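Local coordinates for protein glucosidase (Croceicoccus marinus, PDB 5Z3K) that acts as a family 39 glycoside hydrolase of the beta-glucosidase type, probably cleaving O-glycosyl bonds, at residues H136-W141 with R185-L190; G194-F199 with S225-G230; L260-W265 with D297-F302. All coordinates share one frame; numbering follows the deposited sequence.

In the fold
The three contacts follow in series along the chain, and none nests in or crosses another. Contact 1 joins the C-terminal ends of helices 123-138 and 169-186, closing a loop of 43 residues that contains strand 151-154. Strand 191-197 leads into contact 2, where it pairs with strand 223-229 and closes a 25-residue connection through helix 208-216. Contact 3 pairs strands 259-266 and 298-301, the last two of the eight-stranded barrel, closing a 31-residue connection through helix 277-291. Contacts 2 and 3, centres about 8 Å apart, lie in the same barrel sheet, where strands 223-229 and 259-266 are neighbours. The centres of contacts 1 and 2 are about 26 Å apart, contact 1 lying on the helical layer.

Contact 1 (H136-W141 with R185-L190); sequences HYVCGW and RVDPAL
The carboxylate of Asp187 is the flat group that reaches across this contact: its OD2 lies 4.2 Å from Val138 CG1, while OD1 is met from above the carboxylate plane by Ala189 N at 3.0 Å, an Asx turn that fixes the acid. Within 136-141, one face of the Tyr137 ring carries His136 CD2, 3.3 Å above its plane and over the centre, and Tyr137 CD2 in turn lies in plane at the edge of the imidazole. ND1 of His136 donates to Trp141 O at 2.6 Å, 23° out of the ring plane, which ties the helix end to the loop after it.

Across the interface the contact is apolar. Val138 CG2 meets Leu190 CD2 tip to tip at 3.9 Å. Cys139 SG approaches Val186 CG1 at 3.5 Å. No hydrogen bond crosses, and only 165 Å² is buried, so the junction is light.

Arg185 adds a polar link between the two helices through salt bridges to Glu127 and Glu131. Helices 123-138 and 169-186 both finish here, next to the N-terminal end of strand 191-197, with Leu190 also packing on Val134.

Contact 2 (G194-F199 with S225-G230); sequences GPCVAF and SWMWYG
Three backbone hydrogen bonds join segments 194-199 and 225-230. Ser225 N donates to Gly194 O at 2.9 Å, from a position well above the carbonyl plane, not on a lone pair. Val197 then pairs in the parallel manner: its N donates to Ser225 O at 3.0 Å and its O accepts from Met227 N at 2.9 Å, so one residue spans the two that flank Trp226. The strand axes run 14° from parallel. Trp226 CA adds a CA-H...O contact to Val197 O at 3.4 Å.

The side-chain polar interaction belongs to Ser225. Its OG stands between the backbone N and the carbonyl carbon (chi1 66°), which turns it toward Cys196 N; that bond, 2.8 Å long, is bent and weak. The stronger partner of OG is Glu153, whose OE1 also meets the hydroxyl of Ser263, so this buried hydroxyl lies between Cys196 N, by a weak bond, and Glu153 of strand 151-154.

The remaining contacts are apolar. Cys196 SG meets CE of Met227, a selenomethionine, at 3.5 Å, because the chain of Met227 bends at chi3 (50°) and brings CE back to the neighbouring strand. Met227 SE passes 4.2 Å from Ala198 CB. On the face that carries Val197 and Trp226, Val197 CB and Trp226 CB stand 4.1 Å apart.

A cis peptide precedes Pro195 in strand 191-197, which pairs with 223-229 as two ends of a beta-alpha-beta unit through helix 208-216. Trp226 leads its ring outward onto Ile242, Ala243 and Val246 of helix 238-252, while strand 259-266 lies beyond strand 223-229 in the barrel.

Contact 3 (L260-W265 with D297-F302); sequences LLLSYW and DKAIFF
The seventh and eighth strands of the TIM (beta/alpha)8 barrel meet here, Leu260 to Trp265 beside Asp297 to Phe302; the axes of 260-265 and 298-301 are only 4° apart. At its start Asp297 grips Leu260 twice: OD2 accepts Leu260 N at 2.9 Å, approached on the anti side of the carboxylate, while Asp297 N donates to Leu260 O. Further on, Leu262 N reaches Lys298 O at 2.8 Å and Ile300 N reaches Leu262 O at 2.8 Å, the regular parallel pattern. Toward the far end, the Trp265 N to Ile300 O bond is weak, but Phe302 N to Trp265 O is sound at 2.9 Å.

Leu261 CG lies 3.8 Å from Lys298 CB, and the amine of Lys298 bends back to a salt bridge with Glu259. These strands form a beta-alpha-beta unit through helix 277-291, and Phe301 bonds by its backbone to Gly25 of the first strand, which closes the barrel.

On the outer side, Trp265 holds its indole with CG between the backbone N and the carbonyl carbon (chi1 77°), bringing it back over the neighbouring strand. Phe301 CA sits over the five-membered ring, 3.8 Å from its centroid. The Phe301 ring points its edge at the six-membered ring, centroids 5.0 Å apart and planes at 75°, a T-shaped pair. Replacing Trp265 by an alanine would probably leave the Phe301 edge and CA without the aromatic face they rest on and open a gap beside Ala299 and Leu284. Tyr264 CD2 lies over one face of the Phe302 ring, 3.4 Å from Phe302 CD1; the two rings lie side by side with oblique planes, and the hydroxyl of Tyr264 is hydrogen-bonded to Asp156.

Contact 1 (H136-W141 with R185-L190)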
loop_
_atom_site.group_PDB
_atom_site.type_symbol
_atom_site.label_atom_id
_atom_site.label_comp_id
_atom_site.label_asym_id
_atom_site.label_seq_id
_atom_site.Cartn_x
_atom_site.Cartn_y
_atom_site.Cartn_z
ATOM N N HIS A 136 -2.901 -8.962 23.249
ATOM C CA HIS A 136 -2.056 -10.065 22.806
ATOM C C HIS A 136 -0.946 -9.578 21.879
ATOM O O HIS A 136 0.191 -10.061 21.959
ATOM C CB HIS A 136 -2.913 -11.131 22.123
ATOM C CG HIS A 136 -2.129 -12.256 21.540
ATOM N ND1 HIS A 136 -1.609 -13.282 22.305
ATOM C CD2 HIS A 136 -1.779 -12.524 20.261
ATOM C CE1 HIS A 136 -0.971 -14.132 21.521
ATOM N NE2 HIS A 136 -1.054 -13.692 20.275
ATOM N N TYR A 137 -1.235 -8.615 21.007
ATOM C CA TYR A 137 -0.228 -8.182 20.046
ATOM C C TYR A 137 0.552 -6.949 20.480
ATOM O O TYR A 137 1.532 -6.602 19.818
ATOM C CB TYR A 137 -0.875 -7.948 18.671
ATOM C CG TYR A 137 -1.248 -9.279 18.055
ATOM C CD1 TYR A 137 -0.257 -10.195 17.707
ATOM C CD2 TYR A 137 -2.579 -9.656 17.896
ATOM C CE1 TYR A 137 -0.575 -11.426 17.177
ATOM C CE2 TYR A 137 -2.909 -10.895 17.363
ATOM C CZ TYR A 137 -1.905 -11.775 17.003
ATOM O OH TYR A 137 -2.217 -13.027 16.500
ATOM N N VAL A 138 0.171 -6.298 21.584
ATOM C CA VAL A 138 0.835 -5.088 22.046
ATOM C C VAL A 138 1.482 -5.267 23.415
ATOM O O VAL A 138 2.585 -4.759 23.651
ATOM C CB VAL A 138 -0.136 -3.886 22.055
ATOM C CG1 VAL A 138 0.546 -2.653 22.649
ATOM C CG2 VAL A 138 -0.633 -3.589 20.632
ATOM N N CYS A 139 0.828 -5.994 24.330
ATOM C CA CYS A 139 1.292 -6.111 25.713
ATOM C C CYS A 139 1.691 -7.533 26.102
ATOM O O CYS A 139 1.809 -7.822 27.294
ATOM C CB CYS A 139 0.212 -5.600 26.677
ATOM S SG CYS A 139 -0.368 -3.940 26.280
ATOM N N GLY A 140 1.892 -8.431 25.140
ATOM C CA GLY A 140 2.291 -9.790 25.473
ATOM C C GLY A 140 1.225 -10.683 26.076
ATOM O O GLY A 140 1.552 -11.791 26.513
ATOM N N TRP A 141 -0.040 -10.257 26.098
ATOM C CA TRP A 141 -1.104 -11.038 26.723
ATOM C C TRP A 141 -1.290 -12.382 26.027
ATOM O O TRP A 141 -1.264 -12.468 24.798
ATOM C CB TRP A 141 -2.411 -10.240 26.684
ATOM C CG TRP A 141 -3.556 -10.809 27.464
ATOM C CD1 TRP A 141 -3.830 -10.596 28.787
ATOM C CD2 TRP A 141 -4.609 -11.650 26.966
ATOM N NE1 TRP A 141 -4.975 -11.267 29.147
ATOM C CE2 TRP A 141 -5.473 -11.921 28.049
ATOM C CE3 TRP A 141 -4.905 -12.202 25.713
ATOM C CZ2 TRP A 141 -6.612 -12.723 27.917
ATOM C CZ3 TRP A 141 -6.028 -12.996 25.580
ATOM C CH2 TRP A 141 -6.876 -13.249 26.681
ATOM N N ARG A 185 -7.722 2.026 25.245
ATOM C CA ARG A 185 -7.606 1.531 26.612
ATOM C C ARG A 185 -6.320 0.730 26.798
ATOM O O ARG A 185 -5.683 0.796 27.856
ATOM C CB ARG A 185 -8.838 0.693 26.958
ATOM C CG ARG A 185 -8.850 0.066 28.341
ATOM C CD ARG A 185 -10.187 -0.646 28.582
ATOM N NE ARG A 185 -11.323 0.186 28.179
ATOM C CZ ARG A 185 -12.283 -0.187 27.332
ATOM N NH1 ARG A 185 -12.272 -1.392 26.772
ATOM N NH2 ARG A 185 -13.265 0.658 27.045
ATOM N N VAL A 186 -5.910 -0.024 25.777
ATOM C CA VAL A 186 -4.702 -0.829 25.916
ATOM C C VAL A 186 -3.469 0.061 25.925
ATOM O O VAL A 186 -2.566 -0.103 26.754
ATOM C CB VAL A 186 -4.633 -1.878 24.794
ATOM C CG1 VAL A 186 -3.268 -2.583 24.810
ATOM C CG2 VAL A 186 -5.775 -2.860 24.923
ATOM N N ASP A 187 -3.423 1.024 25.020
ATOM C CA ASP A 187 -2.280 1.903 24.864
ATOM C C ASP A 187 -2.702 3.136 24.076
ATOM O O ASP A 187 -3.025 3.035 22.884
ATOM C CB ASP A 187 -1.145 1.154 24.168
ATOM C CG ASP A 187 0.108 1.990 24.004
ATOM O OD1 ASP A 187 0.174 3.133 24.513
ATOM O OD2 ASP A 187 1.042 1.491 23.349
ATOM N N PRO A 188 -2.732 4.310 24.712
ATOM C CA PRO A 188 -3.113 5.532 23.985
ATOM C C PRO A 188 -2.221 5.838 22.793
ATOM O O PRO A 188 -2.650 6.568 21.895
ATOM C CB PRO A 188 -3.004 6.627 25.057
ATOM C CG PRO A 188 -3.126 5.910 26.357
ATOM C CD PRO A 188 -2.526 4.552 26.152
ATOM N N ALA A 189 -0.997 5.305 22.754
ATOM C CA ALA A 189 -0.086 5.562 21.644
ATOM C C ALA A 189 -0.458 4.803 20.381
ATOM O O ALA A 189 0.090 5.100 19.314
ATOM C CB ALA A 189 1.347 5.207 22.046
ATOM N N LEU A 190 -1.360 3.831 20.468
ATOM C CA LEU A 190 -1.774 3.103 19.280
ATOM C C LEU A 190 -2.647 3.982 18.394
ATOM O O LEU A 190 -3.412 4.823 18.870
ATOM C CB LEU A 190 -2.530 1.837 19.669
ATOM C CG LEU A 190 -1.739 0.818 20.487
ATOM C CD1 LEU A 190 -2.687 -0.208 21.084
ATOM C CD2 LEU A 190 -0.655 0.139 19.639
#

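Contact 2 (G194-F199 with S225-G230)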
loop_
_atom_site.group_PDB
_atom_site.type_symbol
_atom_site.label_atom_id
_atom_site.label_comp_id
_atom_site.label_asym_id
_atom_site.label_seq_id
_atom_site.Cartn_x
_atom_site.Cartn_y
_atom_site.Cartn_z
ATOM N N GLY A 194 -10.246 4.093 10.316
ATOM C CA GLY A 194 -11.188 3.405 9.463
ATOM C C GLY A 194 -11.767 4.415 8.500
ATOM O O GLY A 194 -11.277 5.540 8.413
ATOM N N PRO A 195 -12.833 4.057 7.774
ATOM C CA PRO A 195 -13.549 2.782 7.750
ATOM C C PRO A 195 -13.212 1.970 6.517
ATOM O O PRO A 195 -13.911 1.009 6.223
ATOM C CB PRO A 195 -15.004 3.227 7.691
ATOM C CG PRO A 195 -14.917 4.413 6.746
ATOM C CD PRO A 195 -13.588 5.093 7.045
ATOM N N CYS A 196 -12.172 2.386 5.790
ATOM C CA CYS A 196 -11.791 1.790 4.512
ATOM C C CYS A 196 -12.874 2.039 3.469
ATOM O O CYS A 196 -13.475 1.101 2.938
ATOM C CB CYS A 196 -11.488 0.292 4.643
ATOM S SG CYS A 196 -10.733 -0.398 3.133
ATOM N N VAL A 197 -13.099 3.323 3.168
ATOM C CA VAL A 197 -14.067 3.735 2.158
ATOM C C VAL A 197 -13.710 3.136 0.806
ATOM O O VAL A 197 -12.608 3.350 0.282
ATOM C CB VAL A 197 -14.110 5.269 2.078
ATOM C CG1 VAL A 197 -15.187 5.722 1.089
ATOM C CG2 VAL A 197 -14.343 5.879 3.453
ATOM N N ALA A 198 -14.662 2.418 0.205
ATOM C CA ALA A 198 -14.430 1.841 -1.114
ATOM C C ALA A 198 -14.626 2.856 -2.231
ATOM O O ALA A 198 -13.959 2.764 -3.267
ATOM C CB ALA A 198 -15.363 0.647 -1.349
ATOM N N PHE A 199 -15.542 3.807 -2.052
ATOM C CA PHE A 199 -15.915 4.772 -3.087
ATOM C C PHE A 199 -15.654 6.186 -2.572
ATOM O O PHE A 199 -16.598 6.930 -2.265
ATOM C CB PHE A 199 -17.382 4.588 -3.483
ATOM C CG PHE A 199 -17.724 3.182 -3.916
ATOM C CD1 PHE A 199 -16.828 2.432 -4.660
ATOM C CD2 PHE A 199 -18.942 2.621 -3.586
ATOM C CE1 PHE A 199 -17.136 1.149 -5.062
ATOM C CE2 PHE A 199 -19.260 1.342 -3.985
ATOM C CZ PHE A 199 -18.358 0.603 -4.725
ATOM N N SER A 225 -9.156 5.793 6.454
ATOM C CA SER A 225 -8.649 4.860 5.457
ATOM C C SER A 225 -9.639 4.721 4.298
ATOM O O SER A 225 -10.858 4.828 4.477
ATOM C CB SER A 225 -8.350 3.504 6.100
ATOM O OG SER A 225 -9.538 2.885 6.558
ATOM N N TRP A 226 -9.092 4.533 3.096
ATOM C CA TRP A 226 -9.867 4.537 1.859
ATOM C C TRP A 226 -9.085 3.777 0.797
ATOM O O TRP A 226 -7.919 3.429 0.994
ATOM C CB TRP A 226 -10.167 5.974 1.394
ATOM C CG TRP A 226 -8.938 6.831 1.313
ATOM C CD1 TRP A 226 -8.282 7.413 2.356
ATOM C CD2 TRP A 226 -8.207 7.194 0.129
ATOM N NE1 TRP A 226 -7.189 8.111 1.901
ATOM C CE2 TRP A 226 -7.115 7.986 0.539
ATOM C CE3 TRP A 226 -8.360 6.911 -1.230
ATOM C CZ2 TRP A 226 -6.193 8.527 -0.370
ATOM C CZ3 TRP A 226 -7.435 7.440 -2.130
ATOM C CH2 TRP A 226 -6.366 8.235 -1.691
HETATM N N MSE A 227 -9.736 3.533 -0.345
HETATM C CA MSE A 227 -9.110 2.744 -1.420
HETATM C C MSE A 227 -9.252 3.402 -2.785
HETATM O O MSE A 227 -10.138 4.232 -2.990
HETATM C CB MSE A 227 -9.704 1.337 -1.470
HETATM C CG MSE A 227 -10.917 1.141 -2.397
HETATM SE SE MSE A 227 -11.463 -0.745 -2.202
HETATM C CE MSE A 227 -11.440 -0.568 -0.300
ATOM N N TRP A 228 -8.384 3.021 -3.720
ATOM C CA TRP A 228 -8.503 3.493 -5.094
ATOM C C TRP A 228 -7.799 2.525 -6.040
ATOM O O TRP A 228 -6.716 2.027 -5.734
ATOM C CB TRP A 228 -7.927 4.899 -5.285
ATOM C CG TRP A 228 -8.431 5.442 -6.570
ATOM C CD1 TRP A 228 -7.752 5.553 -7.749
ATOM C CD2 TRP A 228 -9.769 5.874 -6.829
ATOM N NE1 TRP A 228 -8.589 6.061 -8.726
ATOM C CE2 TRP A 228 -9.833 6.253 -8.185
ATOM C CE3 TRP A 228 -10.920 5.977 -6.042
ATOM C CZ2 TRP A 228 -11.005 6.733 -8.768
ATOM C CZ3 TRP A 228 -12.078 6.454 -6.622
ATOM C CH2 TRP A 228 -12.108 6.834 -7.969
ATOM N N TYR A 229 -8.422 2.273 -7.192
ATOM C CA TYR A 229 -7.846 1.447 -8.239
ATOM C C TYR A 229 -7.843 2.215 -9.553
ATOM O O TYR A 229 -8.705 3.063 -9.792
ATOM C CB TYR A 229 -8.631 0.146 -8.443
ATOM C CG TYR A 229 -8.766 -0.724 -7.224
ATOM C CD1 TYR A 229 -7.675 -1.423 -6.716
ATOM C CD2 TYR A 229 -9.995 -0.865 -6.589
ATOM C CE1 TYR A 229 -7.804 -2.241 -5.598
ATOM C CE2 TYR A 229 -10.134 -1.673 -5.476
ATOM C CZ TYR A 229 -9.039 -2.357 -4.985
ATOM O OH TYR A 229 -9.193 -3.159 -3.876
ATOM N N GLY A 230 -6.892 1.881 -10.424
ATOM C CA GLY A 230 -6.785 2.560 -11.707
ATOM C C GLY A 230 -7.525 1.906 -12.864
ATOM O O GLY A 230 -7.178 2.149 -14.021
#

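Contact 3 (L260-W265 with D297-F302)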
loop_
_atom_site.group_PDB
_atom_site.type_symbol
_atom_site.label_atom_id
_atom_site.label_comp_id
_atom_site.label_asym_id
_atom_site.label_seq_id
_atom_site.Cartn_x
_atom_site.Cartn_y
_atom_site.Cartn_z
ATOM N N LEU A 260 -4.265 10.387 6.325
ATOM C CA LEU A 260 -4.944 9.676 5.248
ATOM C C LEU A 260 -4.204 8.370 4.978
ATOM O O LEU A 260 -3.016 8.386 4.647
ATOM C CB LEU A 260 -4.998 10.518 3.977
ATOM C CG LEU A 260 -5.800 11.815 4.030
ATOM C CD1 LEU A 260 -6.202 12.224 2.614
ATOM C CD2 LEU A 260 -7.019 11.669 4.936
ATOM N N LEU A 261 -4.897 7.246 5.111
ATOM C CA LEU A 261 -4.284 5.944 4.871
ATOM C C LEU A 261 -4.926 5.310 3.648
ATOM O O LEU A 261 -6.138 5.068 3.631
ATOM C CB LEU A 261 -4.431 5.034 6.092
ATOM C CG LEU A 261 -3.438 3.875 6.193
ATOM C CD1 LEU A 261 -3.278 3.476 7.654
ATOM C CD2 LEU A 261 -3.914 2.692 5.372
ATOM N N LEU A 262 -4.107 5.027 2.640
ATOM C CA LEU A 262 -4.557 4.406 1.402
ATOM C C LEU A 262 -4.477 2.890 1.596
ATOM O O LEU A 262 -3.413 2.285 1.442
ATOM C CB LEU A 262 -3.706 4.914 0.240
ATOM C CG LEU A 262 -3.922 4.441 -1.198
ATOM C CD1 LEU A 262 -5.404 4.520 -1.608
ATOM C CD2 LEU A 262 -3.012 5.253 -2.138
ATOM N N SER A 263 -5.611 2.269 1.957
ATOM C CA SER A 263 -5.608 0.869 2.384
ATOM C C SER A 263 -5.498 -0.118 1.231
ATOM O O SER A 263 -5.103 -1.272 1.456
ATOM C CB SER A 263 -6.878 0.562 3.187
ATOM O OG SER A 263 -6.689 0.946 4.536
ATOM N N TYR A 264 -5.882 0.291 0.022
ATOM C CA TYR A 264 -5.696 -0.486 -1.201
ATOM C C TYR A 264 -5.305 0.483 -2.293
ATOM O O TYR A 264 -5.981 1.501 -2.476
ATOM C CB TYR A 264 -6.962 -1.183 -1.712
ATOM C CG TYR A 264 -7.659 -2.240 -0.890
ATOM C CD1 TYR A 264 -8.441 -1.895 0.204
ATOM C CD2 TYR A 264 -7.640 -3.568 -1.289
ATOM C CE1 TYR A 264 -9.135 -2.860 0.924
ATOM C CE2 TYR A 264 -8.329 -4.551 -0.574
ATOM C CZ TYR A 264 -9.084 -4.185 0.529
ATOM O OH TYR A 264 -9.780 -5.154 1.245
ATOM N N TRP A 265 -4.280 0.140 -3.052
ATOM C CA TRP A 265 -4.015 0.848 -4.295
ATOM C C TRP A 265 -3.340 -0.115 -5.254
ATOM O O TRP A 265 -2.491 -0.921 -4.850
ATOM C CB TRP A 265 -3.174 2.107 -4.074
ATOM C CG TRP A 265 -1.700 1.914 -3.834
ATOM C CD1 TRP A 265 -1.075 1.837 -2.629
ATOM C CD2 TRP A 265 -0.664 1.848 -4.828
ATOM N NE1 TRP A 265 0.279 1.701 -2.801
ATOM C CE2 TRP A 265 0.561 1.706 -4.141
ATOM C CE3 TRP A 265 -0.652 1.896 -6.226
ATOM C CZ2 TRP A 265 1.784 1.607 -4.804
ATOM C CZ3 TRP A 265 0.573 1.789 -6.883
ATOM C CH2 TRP A 265 1.769 1.650 -6.168
ATOM N N ASP A 297 -0.612 9.679 3.530
ATOM C CA ASP A 297 0.341 9.578 4.630
ATOM C C ASP A 297 0.884 8.171 4.820
ATOM O O ASP A 297 2.013 8.012 5.300
ATOM C CB ASP A 297 -0.304 10.040 5.938
ATOM C CG ASP A 297 -0.623 11.522 5.929
ATOM O OD1 ASP A 297 0.252 12.310 5.520
ATOM O OD2 ASP A 297 -1.753 11.899 6.300
ATOM N N LYS A 298 0.095 7.160 4.468
ATOM C CA LYS A 298 0.492 5.762 4.505
ATOM C C LYS A 298 -0.230 5.058 3.366
ATOM O O LYS A 298 -1.382 5.388 3.060
ATOM C CB LYS A 298 0.118 5.092 5.833
ATOM C CG LYS A 298 0.783 5.672 7.060
ATOM C CD LYS A 298 2.259 5.368 7.089
ATOM C CE LYS A 298 2.822 5.561 8.509
ATOM N NZ LYS A 298 2.006 6.540 9.291
ATOM N N ALA A 299 0.439 4.086 2.747
ATOM C CA ALA A 299 -0.103 3.442 1.563
ATOM C C ALA A 299 0.122 1.944 1.622
ATOM O O ALA A 299 1.169 1.490 2.099
ATOM C CB ALA A 299 0.541 4.008 0.288
ATOM N N ILE A 300 -0.860 1.198 1.102
ATOM C CA ILE A 300 -0.891 -0.268 1.115
ATOM C C ILE A 300 -1.121 -0.716 -0.325
ATOM O O ILE A 300 -2.250 -0.657 -0.828
ATOM C CB ILE A 300 -1.993 -0.827 2.030
ATOM C CG1 ILE A 300 -1.909 -0.263 3.450
ATOM C CG2 ILE A 300 -1.929 -2.347 2.075
ATOM C CD1 ILE A 300 -0.706 -0.770 4.260
ATOM N N PHE A 301 -0.061 -1.170 -0.990
ATOM C CA PHE A 301 -0.193 -1.712 -2.336
ATOM C C PHE A 301 -0.902 -3.058 -2.311
ATOM O O PHE A 301 -0.582 -3.923 -1.497
ATOM C CB PHE A 301 1.178 -1.892 -2.978
ATOM C CG PHE A 301 1.118 -2.602 -4.302
ATOM C CD1 PHE A 301 0.819 -1.888 -5.463
ATOM C CD2 PHE A 301 1.331 -3.974 -4.388
ATOM C CE1 PHE A 301 0.764 -2.521 -6.696
ATOM C CE2 PHE A 301 1.267 -4.633 -5.606
ATOM C CZ PHE A 301 0.981 -3.908 -6.768
ATOM N N PHE A 302 -1.822 -3.254 -3.256
ATOM C CA PHE A 302 -2.672 -4.442 -3.324
ATOM C C PHE A 302 -2.356 -5.212 -4.605
ATOM O O PHE A 302 -2.575 -4.686 -5.700
ATOM C CB PHE A 302 -4.144 -4.020 -3.306
ATOM C CG PHE A 302 -5.118 -5.170 -3.366
ATOM C CD1 PHE A 302 -5.349 -5.955 -2.247
ATOM C CD2 PHE A 302 -5.801 -5.462 -4.536
ATOM C CE1 PHE A 302 -6.247 -7.014 -2.287
ATOM C CE2 PHE A 302 -6.706 -6.524 -4.587
ATOM C CZ PHE A 302 -6.927 -7.297 -3.454
#